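Local atomic coordinates of HmuY protein (Prevotella intermedia, PDB entry 6R2H), a protein that probably binds heme, as a homologue of the HmuY hemophore with its own heme coordination mode, and is captured here without heme. Residues 5-10 with 184-189; 13-18 with 114-119; 105-110 with 131-136. All blocks are in the same frame, centred on the assembly; numbering follows the deposited sequence.

All three contacts reach one large antiparallel sheet. Interaction 1 joins an outermost strand, 6-11, to strand 181-190. Interactions 2 and 3 share strand 105-115. Interaction 2 meets that strand near its end, and interaction 3 pairs its start with the end of 124-132. The centres of interactions 1 and 2 lie about 26 Å apart, although residues 5-10 and 13-18 nearly adjoin in sequence. Interactions 2 and 3 have centres about 20 Å apart but touch: W18 CH2 packs on L132 CD2 at 3.6 Å. Along the chain, both are nested inside the loop closed by interaction 1. The structure holds no heme. A glycerol, probably from the crystallisation liquor, lies about 4 Å from the E9 side chain.

Interaction 1. Residues 5-10 with 184-189; sequences VKHFET and SFDYKF
F8 and F185 pair across two antiparallel strands at one edge of the large sheet of this HmuY-family fold. Strand 6-11 is outermost within the chain, and strand 181-190 lies beside it. The contact therefore joins residues close to the two ends of the chain. K6-Y187 and F8-F185 are hydrogen-bonded pairs. H7-D186 and E9-S184 are non-hydrogen-bonded pairs. The bond from K6 N to Y187 O is 2.7 Å long and almost straight, at 177°.

The face carrying F8, F185 and Y187 is the tightly packed one. CB of F8 sits over one face of the F185 ring, 3.9 Å from its centroid, in a CH-pi contact. The two rings are nearly parallel, with planes 15° apart, but they are slid so far that they barely overlap. CD1 of F8 meets CE2 of F185 at 3.7 Å. With CG between the backbone N and the carbonyl carbon (chi1 54°), the F185 ring leans toward F8. I19 and I21 of strand 17-21 touch F8, while I71 and F73 of strand 71-74 touch F185. This face thus packs against the smaller sheet. Y187 offers a ring face to CB of K6, 3.8 Å from the centroid. The lysine chain then bends away from residues 184-189. The Y187 hydroxyl bonds to L23 O.

The face with H7, E9, D186 and S184 is looser. H7 and E9 are exposed, though S184 is buried. H7 ND1 lies 2.8 Å from D186 OD1 and 3.0 Å from F185 O, but both bonds are bent and weak. Within residues 5-10, H7 NE2 bonds to E9 OE1 in the ring plane, at a rather short spacing. S184 OG sits at the edge of the H7 ring, 3.2 Å from CE1.

Interaction 2. Residues 13-18 with 114-119; sequences PGYDSW and VDMSRM
Y15 and M116 make the side-chain part of this contact, a Met-aromatic interaction. SD of M116 stands over one face of the Y15 ring, 4.3 Å from its centroid and 24° off the ring normal. It is offset toward the rim, with CE1 as its nearest ring atom at 4.0 Å. The M116 chain gets there by placing CG between its backbone N and carbonyl carbon (chi1 76°) and running extended from that point. M116 itself is exposed, so the pair lies at the protein surface. I75 and V113 also touch the Y15 side chain.

The second kind is packing against backbone carbonyls. CA of V114 points its hydrogen at Y15 O, with the two heavy atoms 3.1 Å apart. This C-H contact is nearly straight, at 162° at the hydrogen. The same carbonyl oxygen accepts a hydrogen bond from H74 NE2 of strand 71-74. V114 O in turn is met by two methylenes of residues 13-18: CB of D16 at 3.5 Å and CB of Y15 at 3.6 Å.

The meeting joins the two sheets of the fold. Residues 14-17 form a type I beta turn that leads into strand 17-21 of the smaller sheet. Residues 114-115 lie near the end of strand 105-115 of the larger sheet. There V114 and D115 both face G126 in a classic beta bulge.

Within each segment, hydrogen bonds shape the turns. S17 N donates to G14 O and closes the first turn. D115 OD1 accepts from S117 N at 3.0 Å, an Asx turn, and from S117 OG at 2.9 Å. Both donors reach that oxygen from the same face of the carboxylate plane.

Interaction 3. Residues 105-110 with 131-136; sequences VADAPA and MLNGEM
The first torsions of N133 and D107 bring their ends together. N133 carries CG opposite its own backbone N (chi1 -172°), while D107 sets CG opposite its carbonyl carbon (chi1 -66°). ND2 of N133 then lies 2.9 Å from D107 OD1, with the acceptor exactly in the amide plane. The amide and carboxylate planes stand 72° apart. The second N-H of ND2 goes to V105 O at 2.8 Å, rising above the carbonyl plane.

Beside this site the strands pair in antiparallel fashion. A108 N bonds to L132 O at 2.8 Å, and L132 N returns a bond to A108 O. M131 starts away from residues 105-110 but folds back. Its SD lies alongside P109, 3.9 Å from CD, and its CE reaches D107 O. CB of A110 packs on CG of L132, and V105 CG2 on CB of E135. A water links the two segments. It gives hydrogens to A106 O and L132 O and accepts from G134 N, 2.7 Å away.

N133 OD1 accepts from M136 N in an Asx motif, and D107 OD2 accepts from T80 N. Both N-H groups and the oxygen of the buried N133 amide are therefore used, which should fix its rotation and hold N133 against residues 105-107.

Interaction 1. Residues 5-10 with 184-189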
# COMPACT_ATOMS: atom_id res chain seq x y z
N VAL A 5 10.15 1.84 19.22
CA VAL A 5 9.81 2.38 17.91
C VAL A 5 10.87 1.92 16.92
O VAL A 5 12.06 2.11 17.16
CB VAL A 5 9.72 3.91 17.95
CG1 VAL A 5 9.78 4.52 16.55
CG2 VAL A 5 8.48 4.37 18.69
N LYS A 6 10.43 1.31 15.81
CA LYS A 6 11.32 0.90 14.74
C LYS A 6 11.09 1.82 13.54
O LYS A 6 10.11 2.58 13.50
CB LYS A 6 11.14 -0.58 14.37
CG LYS A 6 10.89 -1.57 15.50
CD LYS A 6 12.11 -2.33 15.99
CE LYS A 6 12.21 -2.31 17.50
NZ LYS A 6 12.83 -3.55 18.05
N HIS A 7 12.01 1.75 12.57
CA HIS A 7 11.93 2.57 11.37
C HIS A 7 12.02 1.69 10.13
O HIS A 7 12.71 0.67 10.12
CB HIS A 7 12.96 3.70 11.42
CG HIS A 7 12.92 4.59 10.22
ND1 HIS A 7 11.77 5.26 9.83
CD2 HIS A 7 13.87 4.94 9.32
CE1 HIS A 7 12.02 5.97 8.74
NE2 HIS A 7 13.30 5.80 8.42
N PHE A 8 11.25 2.07 9.11
CA PHE A 8 11.33 1.46 7.79
C PHE A 8 11.38 2.57 6.74
O PHE A 8 10.61 3.54 6.81
CB PHE A 8 10.12 0.58 7.52
CG PHE A 8 10.11 0.02 6.12
CD1 PHE A 8 9.68 0.78 5.04
CD2 PHE A 8 10.58 -1.26 5.86
CE1 PHE A 8 9.71 0.29 3.75
CE2 PHE A 8 10.60 -1.76 4.56
CZ PHE A 8 10.18 -0.97 3.51
N GLU A 9 12.25 2.38 5.75
CA GLU A 9 12.36 3.31 4.63
C GLU A 9 12.96 2.62 3.41
O GLU A 9 13.82 1.75 3.55
CB GLU A 9 13.15 4.56 5.01
CG GLU A 9 14.62 4.34 5.33
CD GLU A 9 15.30 5.67 5.60
OE1 GLU A 9 14.78 6.44 6.45
OE2 GLU A 9 16.32 5.96 4.94
N THR A 10 12.47 3.03 2.24
CA THR A 10 12.95 2.53 0.96
C THR A 10 12.40 3.40 -0.16
O THR A 10 11.33 3.99 -0.03
CB THR A 10 12.58 1.06 0.74
OG1 THR A 10 13.45 0.54 -0.26
CG2 THR A 10 11.14 0.85 0.34
N SER A 184 8.18 5.53 3.81
CA SER A 184 8.94 5.67 5.04
C SER A 184 7.98 5.80 6.22
O SER A 184 7.02 6.55 6.12
CB SER A 184 9.81 6.87 4.95
OG SER A 184 10.74 6.88 6.00
N PHE A 185 8.21 5.05 7.31
CA PHE A 185 7.39 5.17 8.51
C PHE A 185 8.13 4.68 9.75
O PHE A 185 9.12 3.97 9.66
CB PHE A 185 6.08 4.38 8.37
CG PHE A 185 6.23 2.92 8.01
CD1 PHE A 185 6.41 1.95 9.00
CD2 PHE A 185 6.16 2.51 6.68
CE1 PHE A 185 6.52 0.60 8.67
CE2 PHE A 185 6.28 1.16 6.36
CZ PHE A 185 6.45 0.21 7.35
N ASP A 186 7.61 5.09 10.91
CA ASP A 186 8.01 4.53 12.19
C ASP A 186 6.86 3.68 12.71
O ASP A 186 5.71 3.93 12.34
CB ASP A 186 8.31 5.62 13.22
CG ASP A 186 9.39 6.59 12.78
OD1 ASP A 186 10.35 6.13 12.12
OD2 ASP A 186 9.25 7.79 13.07
N TYR A 187 7.19 2.70 13.56
CA TYR A 187 6.17 1.76 14.00
C TYR A 187 6.56 1.03 15.27
O TYR A 187 7.74 0.88 15.60
CB TYR A 187 5.90 0.72 12.91
CG TYR A 187 7.03 -0.23 12.60
CD1 TYR A 187 8.06 0.15 11.75
CD2 TYR A 187 7.04 -1.53 13.10
CE1 TYR A 187 9.07 -0.73 11.42
CE2 TYR A 187 8.05 -2.42 12.78
CZ TYR A 187 9.07 -2.01 11.93
OH TYR A 187 10.09 -2.87 11.59
N LYS A 188 5.54 0.53 15.96
CA LYS A 188 5.75 -0.37 17.08
C LYS A 188 5.07 -1.67 16.71
O LYS A 188 3.94 -1.67 16.22
CB LYS A 188 5.12 0.20 18.35
CG LYS A 188 5.72 1.51 18.86
CD LYS A 188 5.12 1.93 20.20
CE LYS A 188 5.61 3.28 20.68
NZ LYS A 188 4.91 3.71 21.91
N PHE A 189 5.77 -2.78 16.96
CA PHE A 189 5.23 -4.10 16.70
C PHE A 189 4.79 -4.73 18.02
O PHE A 189 5.49 -4.65 19.02
CB PHE A 189 6.25 -4.96 15.94
CG PHE A 189 5.68 -6.27 15.46
CD1 PHE A 189 4.78 -6.30 14.41
CD2 PHE A 189 6.04 -7.47 16.06
CE1 PHE A 189 4.26 -7.50 13.97
CE2 PHE A 189 5.50 -8.67 15.63
CZ PHE A 189 4.64 -8.68 14.56

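Interaction 2. Residues 13-18 with 114-119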
# COMPACT_ATOMS: atom_id res chain seq x y z
N PRO A 13 9.80 0.82 -6.10
CA PRO A 13 9.87 0.40 -7.51
C PRO A 13 8.70 0.94 -8.34
O PRO A 13 7.89 1.71 -7.86
CB PRO A 13 9.78 -1.13 -7.40
CG PRO A 13 8.99 -1.39 -6.13
CD PRO A 13 9.39 -0.26 -5.20
N GLY A 14 8.64 0.51 -9.61
CA GLY A 14 7.72 1.08 -10.58
C GLY A 14 6.31 0.51 -10.43
O GLY A 14 6.08 -0.37 -9.60
N TYR A 15 5.39 1.00 -11.27
CA TYR A 15 3.98 0.65 -11.25
C TYR A 15 3.71 -0.85 -11.35
O TYR A 15 2.59 -1.31 -11.10
CB TYR A 15 3.23 1.43 -12.33
CG TYR A 15 2.83 2.80 -11.84
CD1 TYR A 15 3.73 3.85 -11.88
CD2 TYR A 15 1.58 3.02 -11.29
CE1 TYR A 15 3.37 5.10 -11.40
CE2 TYR A 15 1.21 4.27 -10.81
CZ TYR A 15 2.11 5.32 -10.87
OH TYR A 15 1.76 6.55 -10.40
N ASP A 16 4.73 -1.63 -11.70
CA ASP A 16 4.45 -3.05 -11.92
C ASP A 16 4.88 -3.88 -10.71
O ASP A 16 4.78 -5.10 -10.74
CB ASP A 16 4.98 -3.56 -13.27
CG ASP A 16 6.49 -3.51 -13.37
OD1 ASP A 16 7.11 -2.66 -12.70
OD2 ASP A 16 7.04 -4.33 -14.13
N SER A 17 5.31 -3.21 -9.63
CA SER A 17 5.93 -3.94 -8.53
C SER A 17 5.39 -3.52 -7.17
O SER A 17 4.80 -2.45 -7.01
CB SER A 17 7.43 -3.83 -8.57
OG SER A 17 7.92 -4.00 -9.89
N TRP A 18 5.61 -4.42 -6.21
CA TRP A 18 5.20 -4.32 -4.83
C TRP A 18 6.43 -4.41 -3.94
O TRP A 18 7.43 -5.02 -4.31
CB TRP A 18 4.26 -5.49 -4.50
CG TRP A 18 2.86 -5.37 -5.01
CD1 TRP A 18 2.37 -5.78 -6.22
CD2 TRP A 18 1.73 -4.82 -4.29
NE1 TRP A 18 1.03 -5.52 -6.31
CE2 TRP A 18 0.61 -4.93 -5.15
CE3 TRP A 18 1.57 -4.22 -3.03
CZ2 TRP A 18 -0.66 -4.48 -4.77
CZ3 TRP A 18 0.31 -3.79 -2.66
CH2 TRP A 18 -0.78 -3.91 -3.52
N VAL A 114 -0.81 -1.04 -13.21
CA VAL A 114 0.47 -1.75 -13.35
C VAL A 114 1.31 -1.20 -14.50
O VAL A 114 2.52 -1.41 -14.51
CB VAL A 114 0.34 -3.28 -13.43
CG1 VAL A 114 -0.13 -3.88 -12.11
CG2 VAL A 114 -0.54 -3.74 -14.58
N ASP A 115 0.68 -0.52 -15.48
CA ASP A 115 1.40 -0.06 -16.66
C ASP A 115 0.78 1.25 -17.15
O ASP A 115 -0.36 1.26 -17.63
CB ASP A 115 1.37 -1.08 -17.80
CG ASP A 115 2.32 -0.76 -18.96
OD1 ASP A 115 2.78 0.41 -19.05
OD2 ASP A 115 2.62 -1.69 -19.74
N MET A 116 1.55 2.34 -17.09
CA MET A 116 0.98 3.63 -17.45
C MET A 116 1.67 4.20 -18.68
O MET A 116 1.41 5.34 -19.06
CB MET A 116 0.97 4.62 -16.29
CG MET A 116 2.30 5.23 -15.98
SD MET A 116 2.01 6.57 -14.82
CE MET A 116 3.62 7.37 -14.83
N SER A 117 2.48 3.38 -19.34
CA SER A 117 3.34 3.84 -20.42
C SER A 117 2.55 4.30 -21.65
O SER A 117 3.05 5.09 -22.45
CB SER A 117 4.34 2.77 -20.78
OG SER A 117 3.69 1.73 -21.49
N ARG A 118 1.31 3.81 -21.81
CA ARG A 118 0.54 4.12 -23.01
C ARG A 118 -0.63 5.04 -22.67
O ARG A 118 -1.60 5.11 -23.43
CB ARG A 118 0.01 2.85 -23.66
CG ARG A 118 1.09 1.96 -24.26
CD ARG A 118 0.38 0.58 -24.34
NE ARG A 118 -0.40 0.33 -25.55
CZ ARG A 118 -1.27 -0.67 -25.71
NH1 ARG A 118 -1.50 -1.54 -24.72
NH2 ARG A 118 -1.91 -0.84 -26.85
N MET A 119 -0.54 5.74 -21.54
CA MET A 119 -1.62 6.62 -21.11
C MET A 119 -1.59 7.92 -21.92
O MET A 119 -2.63 8.39 -22.36
CB MET A 119 -1.58 6.93 -19.62
CG MET A 119 -2.90 7.49 -19.14
SD MET A 119 -2.79 8.42 -17.61
CE MET A 119 -4.39 9.24 -17.62

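Interaction 3. Residues 105-110 with 131-136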
# COMPACT_ATOMS: atom_id res chain seq x y z
N VAL A 105 -10.87 -1.68 9.34
CA VAL A 105 -11.27 -1.91 7.96
C VAL A 105 -10.45 -3.04 7.34
O VAL A 105 -9.22 -2.97 7.37
CB VAL A 105 -11.14 -0.64 7.11
CG1 VAL A 105 -11.71 -0.87 5.71
CG2 VAL A 105 -11.79 0.57 7.77
N ALA A 106 -11.12 -4.06 6.78
CA ALA A 106 -10.48 -5.17 6.08
C ALA A 106 -10.13 -4.78 4.64
O ALA A 106 -10.66 -3.79 4.12
CB ALA A 106 -11.38 -6.39 6.10
N ASP A 107 -9.24 -5.55 4.01
CA ASP A 107 -8.92 -5.37 2.59
C ASP A 107 -10.14 -5.73 1.75
O ASP A 107 -10.90 -6.62 2.10
CB ASP A 107 -7.70 -6.19 2.16
CG ASP A 107 -6.39 -5.76 2.81
OD1 ASP A 107 -6.45 -5.09 3.86
OD2 ASP A 107 -5.32 -6.15 2.28
N ALA A 108 -10.31 -5.02 0.62
CA ALA A 108 -11.44 -5.23 -0.27
C ALA A 108 -10.95 -5.21 -1.72
O ALA A 108 -9.88 -4.67 -1.99
CB ALA A 108 -12.47 -4.16 -0.02
N PRO A 109 -11.68 -5.85 -2.67
CA PRO A 109 -11.28 -5.87 -4.08
C PRO A 109 -11.08 -4.46 -4.63
O PRO A 109 -11.85 -3.56 -4.32
CB PRO A 109 -12.44 -6.57 -4.78
CG PRO A 109 -13.03 -7.46 -3.69
CD PRO A 109 -12.90 -6.65 -2.43
N ALA A 110 -10.01 -4.29 -5.41
CA ALA A 110 -9.64 -3.01 -6.00
C ALA A 110 -8.74 -3.26 -7.21
O ALA A 110 -8.04 -4.27 -7.26
CB ALA A 110 -8.97 -2.11 -4.98
N MET A 131 -6.40 -6.84 -4.21
CA MET A 131 -7.00 -6.47 -2.94
C MET A 131 -6.22 -5.30 -2.36
O MET A 131 -5.00 -5.33 -2.33
CB MET A 131 -6.91 -7.64 -1.95
CG MET A 131 -7.77 -8.84 -2.31
SD MET A 131 -9.53 -8.53 -2.04
CE MET A 131 -9.72 -8.94 -0.31
N LEU A 132 -6.93 -4.26 -1.90
CA LEU A 132 -6.26 -3.15 -1.23
C LEU A 132 -6.98 -2.88 0.08
O LEU A 132 -8.15 -3.22 0.22
CB LEU A 132 -6.31 -1.89 -2.09
CG LEU A 132 -5.46 -1.84 -3.35
CD1 LEU A 132 -5.44 -0.43 -3.91
CD2 LEU A 132 -4.03 -2.32 -3.11
N ASN A 133 -6.27 -2.23 1.01
CA ASN A 133 -6.88 -1.77 2.25
C ASN A 133 -7.13 -0.27 2.15
O ASN A 133 -6.18 0.52 2.10
CB ASN A 133 -6.00 -2.03 3.48
CG ASN A 133 -6.74 -1.73 4.76
OD1 ASN A 133 -6.90 -0.57 5.14
ND2 ASN A 133 -7.21 -2.78 5.42
N GLY A 134 -8.41 0.10 2.15
CA GLY A 134 -8.84 1.47 1.90
C GLY A 134 -8.37 2.43 2.98
O GLY A 134 -8.00 3.57 2.69
N GLU A 135 -8.41 1.97 4.24
CA GLU A 135 -8.05 2.79 5.39
C GLU A 135 -6.55 3.10 5.35
O GLU A 135 -6.16 4.26 5.42
CB GLU A 135 -8.45 2.08 6.69
CG GLU A 135 -8.44 2.97 7.92
CD GLU A 135 -9.56 3.99 8.04
OE1 GLU A 135 -10.27 4.22 7.04
OE2 GLU A 135 -9.69 4.57 9.14
N MET A 136 -5.72 2.07 5.24
CA MET A 136 -4.29 2.31 5.25
C MET A 136 -3.92 3.21 4.07
O MET A 136 -2.98 4.01 4.17
CB MET A 136 -3.47 1.02 5.19
CG MET A 136 -1.98 1.29 5.36
SD MET A 136 -1.07 -0.14 5.96
CE MET A 136 -1.42 -0.00 7.71
O HOH W 1 -10.21 -1.94 2.16